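Local coordinates for 16S rRNA (adenine(1408)-N(1))-methyltransferase (Catenulispora acidiphila, PDB 4X1O), which probably methylates N1 of adenine 1408 in 16S ribosomal RNA with S-adenosyl-L-methionine as methyl donor, a modification linked to aminoglycoside resistance, at residues 44-55 / 120-128. Sequence-based numbering, arbitrary orientation.
Sequences QASAERILVDVG and VADEVMVLM
Strands 49-54 and 123-127 are parallel neighbours, the first and fourth strands of the sheet in sequence, at the centre of the Rossmann-like sheet (order 3-2-1-4-5-7-6) of a class I methyltransferase. The backbone ladder runs V52 N to E123 O, M125 N to V52 O (2.8 Å) and V54 N to M125 O. Beta-branched V52 and V54 suit this buried core: V52 CG2 packs on A121 CB at 3.6 Å, while V54 CG2 meets V124 CG1. On the other face L51 CD1 lies 3.6 Å from M125 CG, beneath helix 60-68. Beyond V54 the strands part, and one water bridges V54 O and L127 O. There G55, whose positive phi suits glycine, lies beside D78, a residue that binds S-adenosyl-L-methionine. At the opposite end the short side chain of D122 can reach back to the neighbouring main chain: its OD2 accepts I50 N through its anti lone pair at 2.8 Å, D122 N returns a bond to I50 O, and OD1 pairs with K153. R49, its CG anti to the backbone N (chi1 -165°), extends past D122 to E123 and forms a salt bridge in which NE donates to OE1 at 3.1 Å; OE1 lies in the guanidinium plane, whereas NE sits 31° out of the carboxylate plane.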
ATOM      1  N   GLN A  44      -9.652  -9.228  12.765  1.00 22.08           N
ATOM      2  CA  GLN A  44     -10.512  -8.401  11.913  1.00 22.27           C
ATOM      3  C   GLN A  44     -11.757  -7.947  12.658  1.00 22.06           C
ATOM      4  O   GLN A  44     -12.169  -6.790  12.543  1.00 24.25           O
ATOM      5  CB  GLN A  44     -10.935  -9.157  10.655  1.00 23.76           C
ATOM      6  CG  GLN A  44      -9.831  -9.473   9.683  1.00 23.26           C
ATOM      7  CD  GLN A  44     -10.348 -10.323   8.544  1.00 23.60           C
ATOM      8  OE1 GLN A  44      -9.949 -11.472   8.380  1.00 36.26           O
ATOM      9  NE2 GLN A  44     -11.265  -9.762   7.763  1.00 24.52           N
ATOM     10  N   ALA A  45     -12.362  -8.872  13.396  1.00 22.68           N
ATOM     11  CA  ALA A  45     -13.619  -8.602  14.079  1.00 28.11           C
ATOM     12  C   ALA A  45     -13.428  -7.542  15.157  1.00 29.33           C
ATOM     13  O   ALA A  45     -14.331  -6.755  15.430  1.00 33.72           O
ATOM     14  CB  ALA A  45     -14.189  -9.878  14.684  1.00 28.16           C
ATOM     15  N   SER A  46     -12.237  -7.522  15.749  1.00 23.19           N
ATOM     16  CA  SER A  46     -11.931  -6.619  16.858  1.00 22.75           C
ATOM     17  C   SER A  46     -11.516  -5.223  16.421  1.00 21.97           C
ATOM     18  O   SER A  46     -11.458  -4.312  17.249  1.00 21.14           O
ATOM     19  CB  SER A  46     -10.813  -7.220  17.716  1.00 25.70           C
ATOM     20  OG  SER A  46      -9.577  -7.164  17.019  1.00 29.39           O
ATOM     21  N   ALA A  47     -11.235  -5.052  15.123  1.00 19.45           N
ATOM     22  CA  ALA A  47     -10.684  -3.801  14.616  1.00 17.22           C
ATOM     23  C   ALA A  47     -11.757  -2.765  14.306  1.00 19.99           C
ATOM     24  O   ALA A  47     -12.840  -3.105  13.843  1.00 23.46           O
ATOM     25  CB  ALA A  47      -9.857  -4.056  13.362  1.00 19.33           C
ATOM     26  N   GLU A  48     -11.429  -1.499  14.527  1.00 20.23           N
ATOM     27  CA  GLU A  48     -12.310  -0.390  14.140  1.00 17.70           C
ATOM     28  C   GLU A  48     -12.228  -0.165  12.637  1.00 23.22           C
ATOM     29  O   GLU A  48     -13.195   0.223  11.988  1.00 25.01           O
ATOM     30  CB  GLU A  48     -11.920   0.890  14.876  1.00 28.76           C
ATOM     31  CG  GLU A  48     -13.011   1.948  14.924  1.00 42.29           C
ATOM     32  CD  GLU A  48     -12.873   2.996  13.840  1.00 56.13           C
ATOM     33  OE1 GLU A  48     -11.726   3.294  13.445  1.00 60.26           O
ATOM     34  OE2 GLU A  48     -13.913   3.526  13.387  1.00 62.98           O
ATOM     35  N   ARG A  49     -11.053  -0.425  12.092  1.00 19.68           N
ATOM     36  CA  ARG A  49     -10.793  -0.232  10.668  1.00 17.14           C
ATOM     37  C   ARG A  49      -9.713  -1.204  10.276  1.00 19.11           C
ATOM     38  O   ARG A  49      -8.811  -1.464  11.079  1.00 18.59           O
ATOM     39  CB  ARG A  49     -10.347   1.207  10.396  1.00 20.32           C
ATOM     40  CG  ARG A  49     -10.391   1.634   8.934  1.00 29.26           C
ATOM     41  CD  ARG A  49     -10.119   3.146   8.826  1.00 32.31           C
ATOM     42  NE  ARG A  49     -10.244   3.661   7.462  1.00 37.32           N
ATOM     43  CZ  ARG A  49     -11.403   3.881   6.850  1.00 35.12           C
ATOM     44  NH1 ARG A  49     -12.542   3.615   7.477  1.00 34.12           N
ATOM     45  NH2 ARG A  49     -11.432   4.354   5.605  1.00 32.30           N
ATOM     46  N   ILE A  50      -9.801  -1.754   9.071  1.00 15.95           N
ATOM     47  CA  ILE A  50      -8.744  -2.598   8.546  1.00 14.85           C
ATOM     48  C   ILE A  50      -8.106  -1.884   7.373  1.00 20.53           C
ATOM     49  O   ILE A  50      -8.776  -1.569   6.387  1.00 17.76           O
ATOM     50  CB  ILE A  50      -9.261  -3.954   8.099  1.00 15.84           C
ATOM     51  CG1 ILE A  50      -9.855  -4.679   9.319  1.00 19.02           C
ATOM     52  CG2 ILE A  50      -8.134  -4.774   7.450  1.00 17.39           C
ATOM     53  CD1 ILE A  50     -10.800  -5.767   8.993  1.00 31.44           C
ATOM     54  N   LEU A  51      -6.815  -1.616   7.502  1.00 13.87           N
ATOM     55  CA  LEU A  51      -6.074  -0.897   6.480  1.00 16.06           C
ATOM     56  C   LEU A  51      -5.119  -1.844   5.807  1.00 17.29           C
ATOM     57  O   LEU A  51      -4.352  -2.537   6.481  1.00 18.65           O
ATOM     58  CB  LEU A  51      -5.310   0.271   7.101  1.00 19.52           C
ATOM     59  CG  LEU A  51      -4.331   1.048   6.226  1.00 23.97           C
ATOM     60  CD1 LEU A  51      -5.073   1.787   5.133  1.00 28.02           C
ATOM     61  CD2 LEU A  51      -3.532   2.014   7.083  1.00 28.47           C
ATOM     62  N   VAL A  52      -5.178  -1.904   4.484  1.00 15.41           N
ATOM     63  CA  VAL A  52      -4.217  -2.735   3.779  1.00 15.44           C
ATOM     64  C   VAL A  52      -3.277  -1.819   3.002  1.00 17.60           C
ATOM     65  O   VAL A  52      -3.717  -1.046   2.153  1.00 18.00           O
ATOM     66  CB  VAL A  52      -4.898  -3.752   2.854  1.00 17.22           C
ATOM     67  CG1 VAL A  52      -3.841  -4.489   2.010  1.00 20.23           C
ATOM     68  CG2 VAL A  52      -5.694  -4.761   3.687  1.00 17.26           C
ATOM     69  N   ASP A  53      -1.994  -1.884   3.361  1.00 14.28           N
ATOM     70  CA  ASP A  53      -0.920  -1.201   2.651  1.00 15.34           C
ATOM     71  C   ASP A  53      -0.309  -2.151   1.660  1.00 16.18           C
ATOM     72  O   ASP A  53       0.345  -3.116   2.043  1.00 20.85           O
ATOM     73  CB  ASP A  53       0.170  -0.709   3.589  1.00 21.86           C
ATOM     74  CG  ASP A  53      -0.313   0.337   4.551  1.00 26.62           C
ATOM     75  OD1 ASP A  53      -1.140   1.188   4.168  1.00 26.41           O
ATOM     76  OD2 ASP A  53       0.152   0.298   5.697  1.00 27.99           O
ATOM     77  N   VAL A  54      -0.492  -1.880   0.374  1.00 17.33           N
ATOM     78  CA  VAL A  54       0.055  -2.765  -0.637  1.00 21.25           C
ATOM     79  C   VAL A  54       1.377  -2.178  -1.099  1.00 25.42           C
ATOM     80  O   VAL A  54       1.425  -1.033  -1.538  1.00 32.46           O
ATOM     81  CB  VAL A  54      -0.905  -2.939  -1.823  1.00 22.31           C
ATOM     82  CG1 VAL A  54      -0.310  -3.902  -2.843  1.00 23.19           C
ATOM     83  CG2 VAL A  54      -2.265  -3.448  -1.329  1.00 25.99           C
ATOM     84  N   GLY A  55       2.448  -2.956  -1.004  1.00 29.89           N
ATOM     85  CA  GLY A  55       3.779  -2.401  -1.174  1.00 34.44           C
ATOM     86  C   GLY A  55       4.132  -1.651   0.102  1.00 38.69           C
ATOM     87  O   GLY A  55       3.449  -0.707   0.492  1.00 40.54           O
ATOM     88  N   VAL A 120     -11.338  -7.769   2.697  1.00 20.23           N
ATOM     89  CA  VAL A 120     -11.089  -7.488   4.111  1.00 23.79           C
ATOM     90  C   VAL A 120     -10.882  -6.004   4.410  1.00 21.03           C
ATOM     91  O   VAL A 120     -11.091  -5.568   5.539  1.00 21.28           O
ATOM     92  CB  VAL A 120      -9.867  -8.262   4.640  1.00 21.18           C
ATOM     93  CG1 VAL A 120     -10.064  -9.794   4.485  1.00 21.95           C
ATOM     94  CG2 VAL A 120      -8.574  -7.796   3.983  1.00 20.59           C
ATOM     95  N   ALA A 121     -10.486  -5.226   3.412  1.00 16.03           N
ATOM     96  CA  ALA A 121      -9.960  -3.889   3.710  1.00 14.76           C
ATOM     97  C   ALA A 121     -11.040  -2.802   3.731  1.00 18.28           C
ATOM     98  O   ALA A 121     -11.856  -2.705   2.810  1.00 18.27           O
ATOM     99  CB  ALA A 121      -8.880  -3.531   2.712  1.00 16.58           C
ATOM    100  N   ASP A 122     -11.037  -1.985   4.785  1.00 16.96           N
ATOM    101  CA  ASP A 122     -11.834  -0.759   4.813  1.00 16.27           C
ATOM    102  C   ASP A 122     -11.171   0.364   4.034  1.00 18.09           C
ATOM    103  O   ASP A 122     -11.809   1.363   3.707  1.00 17.31           O
ATOM    104  CB  ASP A 122     -12.052  -0.290   6.251  1.00 16.30           C
ATOM    105  CG  ASP A 122     -12.889  -1.256   7.060  1.00 25.44           C
ATOM    106  OD1 ASP A 122     -14.023  -1.563   6.637  1.00 31.06           O
ATOM    107  OD2 ASP A 122     -12.407  -1.699   8.116  1.00 23.34           O
ATOM    108  N   GLU A 123      -9.881   0.224   3.779  1.00 15.83           N
ATOM    109  CA  GLU A 123      -9.106   1.237   3.067  1.00 13.85           C
ATOM    110  C   GLU A 123      -7.883   0.581   2.496  1.00 14.95           C
ATOM    111  O   GLU A 123      -7.272  -0.256   3.160  1.00 17.69           O
ATOM    112  CB  GLU A 123      -8.709   2.372   4.008  1.00 22.31           C
ATOM    113  CG  GLU A 123      -7.926   3.486   3.373  1.00 29.68           C
ATOM    114  CD  GLU A 123      -7.736   4.647   4.345  1.00 49.04           C
ATOM    115  OE1 GLU A 123      -8.002   4.467   5.554  1.00 53.33           O
ATOM    116  OE2 GLU A 123      -7.338   5.739   3.904  1.00 55.36           O
ATOM    117  N   VAL A 124      -7.523   0.943   1.267  1.00 13.12           N
ATOM    118  CA  VAL A 124      -6.347   0.363   0.628  1.00 15.34           C
ATOM    119  C   VAL A 124      -5.400   1.488   0.298  1.00 21.08           C
ATOM    120  O   VAL A 124      -5.807   2.493  -0.280  1.00 17.87           O
ATOM    121  CB  VAL A 124      -6.714  -0.415  -0.641  1.00 15.16           C
ATOM    122  CG1 VAL A 124      -5.452  -0.944  -1.339  1.00 15.29           C
ATOM    123  CG2 VAL A 124      -7.711  -1.536  -0.296  1.00 15.93           C
ATOM    124  N   MET A 125      -4.143   1.353   0.686  1.00 13.52           N
ATOM    125  CA  MET A 125      -3.178   2.411   0.409  1.00 16.90           C
ATOM    126  C   MET A 125      -2.033   1.869  -0.405  1.00 19.94           C
ATOM    127  O   MET A 125      -1.451   0.837  -0.053  1.00 17.13           O
ATOM    128  CB  MET A 125      -2.635   3.029   1.709  1.00 16.16           C
ATOM    129  CG  MET A 125      -3.671   3.832   2.493  1.00 19.66           C
ATOM    130  SD  MET A 125      -2.820   4.663   3.870  1.00 32.66           S
ATOM    131  CE  MET A 125      -2.735   6.341   3.244  1.00 93.73           C
ATOM    132  N   VAL A 126      -1.708   2.561  -1.495  1.00 12.08           N
ATOM    133  CA  VAL A 126      -0.539   2.209  -2.297  1.00 15.49           C
ATOM    134  C   VAL A 126       0.434   3.366  -2.219  1.00 18.09           C
ATOM    135  O   VAL A 126       0.280   4.358  -2.915  1.00 19.87           O
ATOM    136  CB  VAL A 126      -0.932   1.909  -3.758  1.00 17.88           C
ATOM    137  CG1 VAL A 126       0.299   1.581  -4.606  1.00 18.25           C
ATOM    138  CG2 VAL A 126      -1.951   0.766  -3.813  1.00 20.03           C
ATOM    139  N   LEU A 127       1.424   3.266  -1.338  1.00 15.65           N
ATOM    140  CA  LEU A 127       2.277   4.412  -1.076  1.00 16.44           C
ATOM    141  C   LEU A 127       3.677   4.194  -1.649  1.00 20.12           C
ATOM    142  O   LEU A 127       4.341   3.200  -1.339  1.00 21.32           O
ATOM    143  CB  LEU A 127       2.344   4.686   0.434  1.00 21.15           C
ATOM    144  CG  LEU A 127       1.005   4.770   1.180  1.00 25.56           C
ATOM    145  CD1 LEU A 127       1.241   5.002   2.673  1.00 25.84           C
ATOM    146  CD2 LEU A 127       0.101   5.862   0.595  1.00 30.40           C
ATOM    147  N   MET A 128       4.125   5.113  -2.498  1.00 22.96           N
ATOM    148  CA  MET A 128       5.458   4.976  -3.108  1.00 24.47           C
ATOM    149  C   MET A 128       5.729   3.581  -3.706  1.00 21.92           C
ATOM    150  O   MET A 128       6.695   2.911  -3.338  1.00 23.16           O
ATOM    151  CB  MET A 128       6.544   5.289  -2.073  1.00 25.32           C
ATOM    152  CG  MET A 128       6.513   6.721  -1.557  1.00 36.46           C
ATOM    153  SD  MET A 128       7.080   7.901  -2.798  1.00123.42           S
ATOM    154  CE  MET A 128       8.764   7.338  -3.032  1.00 70.33           C
TER
HETATM  155  O   HOH W   1       3.450   0.734  -2.514  1.00 25.31           O
HETATM  156  O   HOH W   2       1.407   1.074   0.541  1.00 26.04           O